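Long-range contacts in putative flagellar motor switch protein FliN (Thermotoga maritima, PDB 1O6A), which probably forms part of the C-ring switch complex of the flagellar motor, which sets the direction of rotation: residues A[25-30]-A[54-59]; A[64-69]-A[82-87]. One frame throughout, in Å; residues are numbered along the deposited sequence.

Interaction 1: residues A[25-30]-A[54-59]; sequences VELGRT and EPVDIL
Glu-26 and Asp-57 form an antiparallel hydrogen-bonded pair: Glu-26 N donates to Asp-57 O at 2.8 Å, and Asp-57 N returns a bond to Glu-26 O at 3.0 Å. Asp-57 O also takes a CA-H...O contact from Val-25, at 3.2 Å from its CA. These bonds join strand 56-60 to strand 20-33, an outermost strand of the chain's four-stranded antiparallel sheet. The chain turns a corner at Leu-27, and residues on both sides of that corner pair with a strand of the second subunit, which carries the sheet across the interface.

Apolar contacts lie on the face of Val-25 and Ile-58. CG1 of Val-25 reaches CG2 of Val-56 at 3.6 Å because it stands opposite the backbone N about the first torsion (chi1 174°). On the Glu-26 face, CD1 of Leu-59 packs against CD of Glu-26 at 3.8 Å.

The polar contacts of the side chains also lie on the face of Glu-26 and Asp-57. Arg-29 grips the Glu-26 carboxylate side-on, NE to OE1 at 2.8 Å and NH2 to OE2 at 2.9 Å, each oxygen using its syn lone pair. A water bridges Glu-26 OE1 and Asp-57 OD2, the latter also salt-bridged to Lys-50. Were Glu-26 an alanine, the Arg-29 guanidinium would probably lose its carboxylate mate, and Leu-59 CD1 the CG and CD atoms it packs against.

Interaction 2: residues A[64-69]-A[82-87]; sequences LIARGE and TEIVSP
The Arg-67 and Glu-83 side chains run alongside each other in the same direction, and their charged ends join in a side-on salt bridge. Arg-67 NE meets Glu-83 OE1 at 3.1 Å and Arg-67 NH2 meets Glu-83 OE2 at 3.0 Å, but the guanidinium and carboxylate planes are turned 65° apart. OE2 therefore receives NH2 on its syn lone pair, while OE1 is approached from above the carboxylate plane. A bend at chi3 of Arg-67 (-58°) turns the guanidinium toward this partner.

The backbones run antiparallel, with Arg-67 N bonded to Glu-83 O at 2.9 Å. Arg-67 O accepts from two consecutive amides, Thr-82 N at 2.9 Å and Glu-83 N at 3.1 Å. Two residues, Thr-82 and Glu-83, thus stand opposite the single Arg-67, a classic beta bulge. Val-85 N is hydrogen-bonded to Ile-65 O.

On the face of Ala-66 and Ile-84 the contact is apolar: CG1 of Ile-84, anti to the backbone N (chi1 -169°), packs against CB of Ala-66 at 3.7 Å. Beside the last backbone bond, CG2 of Val-85 comes to 4.1 Å from CB of Ile-65.

The contact joins strands 63-73 and 76-84 of a beta hairpin, with strand 56-60 along the other edge of 63-73. Beyond Val-85, Ser-86 N-caps helix 87-94, whose Arg-90 touches Ile-65 and Ile-84; of the second subunit, Met-40 packs on Ile-65 and His-42 on Ile-84.

Both interactions belong to one antiparallel sheet and meet where its two middle strands, 56-60 and 63-73, run together: Val-56 N lies 2.8 Å from Gly-68 O, and Ile-58 N lies 2.9 Å from Ala-66 O, both probable hydrogen bonds. Interaction 1 is the buried one, near the centre of the chain; interaction 2 is only partly buried; the centres of the two lie about 11 Å apart. Each includes an arginine-glutamate salt bridge, but in interaction 1 it lies within segment 25-30, whereas in interaction 2 it spans the two strands. The second subunit meets interaction 1 by strand pairing and packing, and interaction 2 by side-chain packing.

Interaction 1: residues A[25-30]-A[54-59]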
loop_
_atom_site.group_PDB
_atom_site.type_symbol
_atom_site.label_atom_id
_atom_site.label_comp_id
_atom_site.label_asym_id
_atom_site.label_seq_id
_atom_site.Cartn_x
_atom_site.Cartn_y
_atom_site.Cartn_z
ATOM N N VAL A 25 -1.400 -1.812 -2.778
ATOM C CA VAL A 25 -1.125 -0.601 -3.483
ATOM C C VAL A 25 -0.818 0.447 -2.416
ATOM O O VAL A 25 -1.584 0.651 -1.447
ATOM C CB VAL A 25 -2.300 -0.189 -4.326
ATOM C CG1 VAL A 25 -2.076 1.168 -4.971
ATOM C CG2 VAL A 25 -2.619 -1.270 -5.394
ATOM N N GLU A 26 0.345 1.068 -2.562
ATOM C CA GLU A 26 0.876 2.009 -1.562
ATOM C C GLU A 26 0.906 3.410 -2.123
ATOM O O GLU A 26 1.325 3.662 -3.260
ATOM C CB GLU A 26 2.310 1.650 -1.181
ATOM C CG GLU A 26 2.454 0.345 -0.443
ATOM C CD GLU A 26 3.854 0.096 0.075
ATOM O OE1 GLU A 26 4.721 0.990 -0.041
ATOM O OE2 GLU A 26 4.078 -1.001 0.639
ATOM N N LEU A 27 0.474 4.337 -1.278
ATOM C CA LEU A 27 0.532 5.762 -1.579
ATOM C C LEU A 27 1.907 6.299 -1.219
ATOM O O LEU A 27 2.342 7.291 -1.754
ATOM C CB LEU A 27 -0.488 6.548 -0.770
ATOM C CG LEU A 27 -0.331 8.076 -0.938
ATOM C CD1 LEU A 27 -0.531 8.503 -2.411
ATOM C CD2 LEU A 27 -1.269 8.782 -0.037
ATOM N N GLY A 28 2.582 5.660 -0.280
ATOM C CA GLY A 28 3.889 6.125 0.121
ATOM C C GLY A 28 4.274 5.597 1.481
ATOM O O GLY A 28 3.470 4.942 2.171
ATOM N N ARG A 29 5.515 5.902 1.838
ATOM C CA ARG A 29 6.108 5.486 3.106
ATOM C C ARG A 29 6.834 6.607 3.806
ATOM O O ARG A 29 7.212 7.599 3.203
ATOM C CB ARG A 29 7.136 4.378 2.835
ATOM C CG ARG A 29 6.604 3.167 2.123
ATOM C CD ARG A 29 7.638 2.042 2.068
ATOM N NE ARG A 29 7.035 0.841 1.485
ATOM C CZ ARG A 29 7.606 -0.348 1.467
ATOM N NH1 ARG A 29 8.794 -0.536 2.007
ATOM N NH2 ARG A 29 6.972 -1.376 0.928
ATOM N N THR A 30 7.026 6.438 5.110
ATOM C CA THR A 30 7.941 7.253 5.880
ATOM C C THR A 30 8.384 6.452 7.092
ATOM O O THR A 30 8.125 5.258 7.168
ATOM C CB THR A 30 7.311 8.624 6.250
ATOM O OG1 THR A 30 8.281 9.459 6.894
ATOM C CG2 THR A 30 6.168 8.496 7.224
ATOM N N GLU A 54 4.103 11.628 -9.144
ATOM C CA GLU A 54 4.511 10.219 -9.171
ATOM C C GLU A 54 3.341 9.277 -9.070
ATOM O O GLU A 54 2.312 9.621 -8.479
ATOM C CB GLU A 54 5.460 9.904 -8.055
ATOM C CG GLU A 54 6.788 10.627 -8.136
ATOM C CD GLU A 54 7.781 10.007 -7.178
ATOM O OE1 GLU A 54 7.617 10.243 -5.957
ATOM O OE2 GLU A 54 8.710 9.290 -7.624
ATOM N N PRO A 55 3.483 8.081 -9.642
ATOM C CA PRO A 55 2.435 7.066 -9.568
ATOM C C PRO A 55 2.451 6.323 -8.220
ATOM O O PRO A 55 3.424 6.455 -7.468
ATOM C CB PRO A 55 2.837 6.099 -10.697
ATOM C CG PRO A 55 4.349 6.172 -10.704
ATOM C CD PRO A 55 4.640 7.617 -10.430
ATOM N N VAL A 56 1.384 5.604 -7.912
ATOM C CA VAL A 56 1.322 4.786 -6.699
ATOM C C VAL A 56 2.033 3.478 -6.969
ATOM O O VAL A 56 2.209 3.080 -8.137
ATOM C CB VAL A 56 -0.118 4.509 -6.219
ATOM C CG1 VAL A 56 -0.779 5.829 -5.864
ATOM C CG2 VAL A 56 -0.917 3.716 -7.208
ATOM N N ASP A 57 2.483 2.845 -5.916
ATOM C CA ASP A 57 3.218 1.597 -6.053
ATOM C C ASP A 57 2.331 0.359 -5.924
ATOM O O ASP A 57 1.434 0.318 -5.085
ATOM C CB ASP A 57 4.297 1.512 -4.993
ATOM C CG ASP A 57 5.211 2.732 -5.031
ATOM O OD1 ASP A 57 5.761 2.984 -6.126
ATOM O OD2 ASP A 57 5.310 3.551 -4.090
ATOM N N ILE A 58 2.653 -0.673 -6.706
ATOM C CA ILE A 58 1.862 -1.894 -6.712
ATOM C C ILE A 58 2.777 -3.042 -6.389
ATOM O O ILE A 58 3.721 -3.285 -7.124
ATOM C CB ILE A 58 1.249 -2.127 -8.104
ATOM C CG1 ILE A 58 0.369 -0.938 -8.507
ATOM C CG2 ILE A 58 0.464 -3.426 -8.137
ATOM C CD1 ILE A 58 0.149 -0.867 -9.972
ATOM N N LEU A 59 2.543 -3.670 -5.238
ATOM C CA LEU A 59 3.400 -4.740 -4.728
ATOM C C LEU A 59 2.638 -6.061 -4.775
ATOM O O LEU A 59 1.436 -6.109 -4.486
ATOM C CB LEU A 59 3.826 -4.455 -3.296
ATOM C CG LEU A 59 4.773 -3.252 -3.171
ATOM C CD1 LEU A 59 3.997 -1.949 -3.120
ATOM C CD2 LEU A 59 5.677 -3.419 -1.974
HETATM O O HOH W 1 5.375 3.430 -1.385
#

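Interaction 2: residues A[64-69]-A[82-87]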
loop_
_atom_site.group_PDB
_atom_site.type_symbol
_atom_site.label_atom_id
_atom_site.label_comp_id
_atom_site.label_asym_id
_atom_site.label_seq_id
_atom_site.Cartn_x
_atom_site.Cartn_y
_atom_site.Cartn_z
ATOM N N LEU A 64 7.833 -4.960 -5.457
ATOM C CA LEU A 64 7.362 -3.916 -6.349
ATOM C C LEU A 64 7.434 -4.421 -7.770
ATOM O O LEU A 64 8.516 -4.724 -8.267
ATOM C CB LEU A 64 8.226 -2.671 -6.197
ATOM C CG LEU A 64 7.864 -1.515 -7.106
ATOM C CD1 LEU A 64 6.550 -0.903 -6.687
ATOM C CD2 LEU A 64 9.016 -0.510 -7.093
ATOM N N ILE A 65 6.294 -4.597 -8.422
ATOM C CA ILE A 65 6.346 -5.026 -9.831
ATOM C C ILE A 65 5.771 -4.001 -10.797
ATOM O O ILE A 65 5.965 -4.112 -12.009
ATOM C CB ILE A 65 5.673 -6.367 -10.053
ATOM C CG1 ILE A 65 4.210 -6.310 -9.728
ATOM C CG2 ILE A 65 6.346 -7.532 -9.261
ATOM C CD1 ILE A 65 3.428 -7.129 -10.703
ATOM N N ALA A 66 5.065 -3.016 -10.274
ATOM C CA ALA A 66 4.351 -2.066 -11.113
ATOM C C ALA A 66 4.045 -0.777 -10.371
ATOM O O ALA A 66 4.180 -0.695 -9.145
ATOM C CB ALA A 66 3.073 -2.695 -11.633
ATOM N N ARG A 67 3.702 0.244 -11.134
ATOM C CA ARG A 67 3.186 1.504 -10.575
ATOM C C ARG A 67 1.991 1.930 -11.402
ATOM O O ARG A 67 1.788 1.411 -12.528
ATOM C CB ARG A 67 4.295 2.561 -10.557
ATOM C CG ARG A 67 5.510 2.163 -9.701
ATOM C CD ARG A 67 6.423 3.366 -9.143
ATOM N NE ARG A 67 6.907 4.132 -10.258
ATOM C CZ ARG A 67 7.528 5.301 -10.151
ATOM N NH1 ARG A 67 7.754 5.810 -8.970
ATOM N NH2 ARG A 67 7.889 5.964 -11.242
ATOM N N GLY A 68 1.147 2.790 -10.857
ATOM C CA GLY A 68 -0.027 3.198 -11.569
ATOM C C GLY A 68 -0.722 4.414 -11.040
ATOM O O GLY A 68 -0.230 5.130 -10.165
ATOM N N GLU A 69 -1.880 4.661 -11.610
ATOM C CA GLU A 69 -2.703 5.808 -11.246
ATOM C C GLU A 69 -4.052 5.333 -10.707
ATOM O O GLU A 69 -4.595 4.312 -11.107
ATOM C CB GLU A 69 -2.849 6.762 -12.434
ATOM C CG GLU A 69 -3.508 6.172 -13.655
ATOM C CD GLU A 69 -3.548 7.122 -14.864
ATOM O OE1 GLU A 69 -3.334 8.345 -14.674
ATOM O OE2 GLU A 69 -3.818 6.642 -15.987
ATOM N N THR A 82 0.499 1.937 -15.090
ATOM C CA THR A 82 1.229 2.862 -15.954
ATOM C C THR A 82 2.683 2.436 -16.189
ATOM O O THR A 82 3.307 2.905 -17.111
ATOM C CB THR A 82 1.203 4.265 -15.415
ATOM O OG1 THR A 82 1.796 4.331 -14.099
ATOM C CG2 THR A 82 -0.244 4.780 -15.260
ATOM N N GLU A 83 3.241 1.612 -15.307
ATOM C CA GLU A 83 4.605 1.135 -15.429
ATOM C C GLU A 83 4.599 -0.307 -14.931
ATOM O O GLU A 83 4.019 -0.614 -13.905
ATOM C CB GLU A 83 5.601 1.941 -14.583
ATOM C CG GLU A 83 5.739 3.414 -14.940
ATOM C CD GLU A 83 6.545 4.176 -13.910
ATOM O OE1 GLU A 83 7.464 3.581 -13.298
ATOM O OE2 GLU A 83 6.229 5.356 -13.672
ATOM N N ILE A 84 5.229 -1.199 -15.647
ATOM C CA ILE A 84 5.326 -2.582 -15.121
ATOM C C ILE A 84 6.571 -3.283 -15.626
ATOM O O ILE A 84 7.009 -3.012 -16.709
ATOM C CB ILE A 84 4.027 -3.339 -15.431
ATOM C CG1 ILE A 84 3.962 -4.670 -14.677
ATOM C CG2 ILE A 84 3.845 -3.530 -16.968
ATOM C CD1 ILE A 84 2.576 -5.267 -14.677
ATOM N N VAL A 85 7.152 -4.180 -14.818
ATOM C CA VAL A 85 8.286 -4.975 -15.279
ATOM C C VAL A 85 7.797 -6.062 -16.219
ATOM O O VAL A 85 6.594 -6.379 -16.269
ATOM C CB VAL A 85 9.073 -5.569 -14.112
ATOM C CG1 VAL A 85 9.649 -4.498 -13.193
ATOM C CG2 VAL A 85 8.232 -6.524 -13.316
ATOM N N SER A 86 8.719 -6.650 -16.972
ATOM C CA SER A 86 8.361 -7.733 -17.902
ATOM C C SER A 86 7.797 -8.946 -17.143
ATOM O O SER A 86 8.097 -9.138 -15.954
ATOM C CB SER A 86 9.562 -8.172 -18.728
ATOM O OG SER A 86 10.465 -8.904 -17.917
ATOM N N PRO A 87 6.971 -9.763 -17.810
ATOM C CA PRO A 87 6.447 -10.973 -17.169
ATOM C C PRO A 87 7.552 -11.882 -16.635
ATOM O O PRO A 87 7.383 -12.434 -15.572
ATOM C CB PRO A 87 5.632 -11.651 -18.286
ATOM C CG PRO A 87 5.270 -10.531 -19.194
ATOM C CD PRO A 87 6.457 -9.629 -19.191
#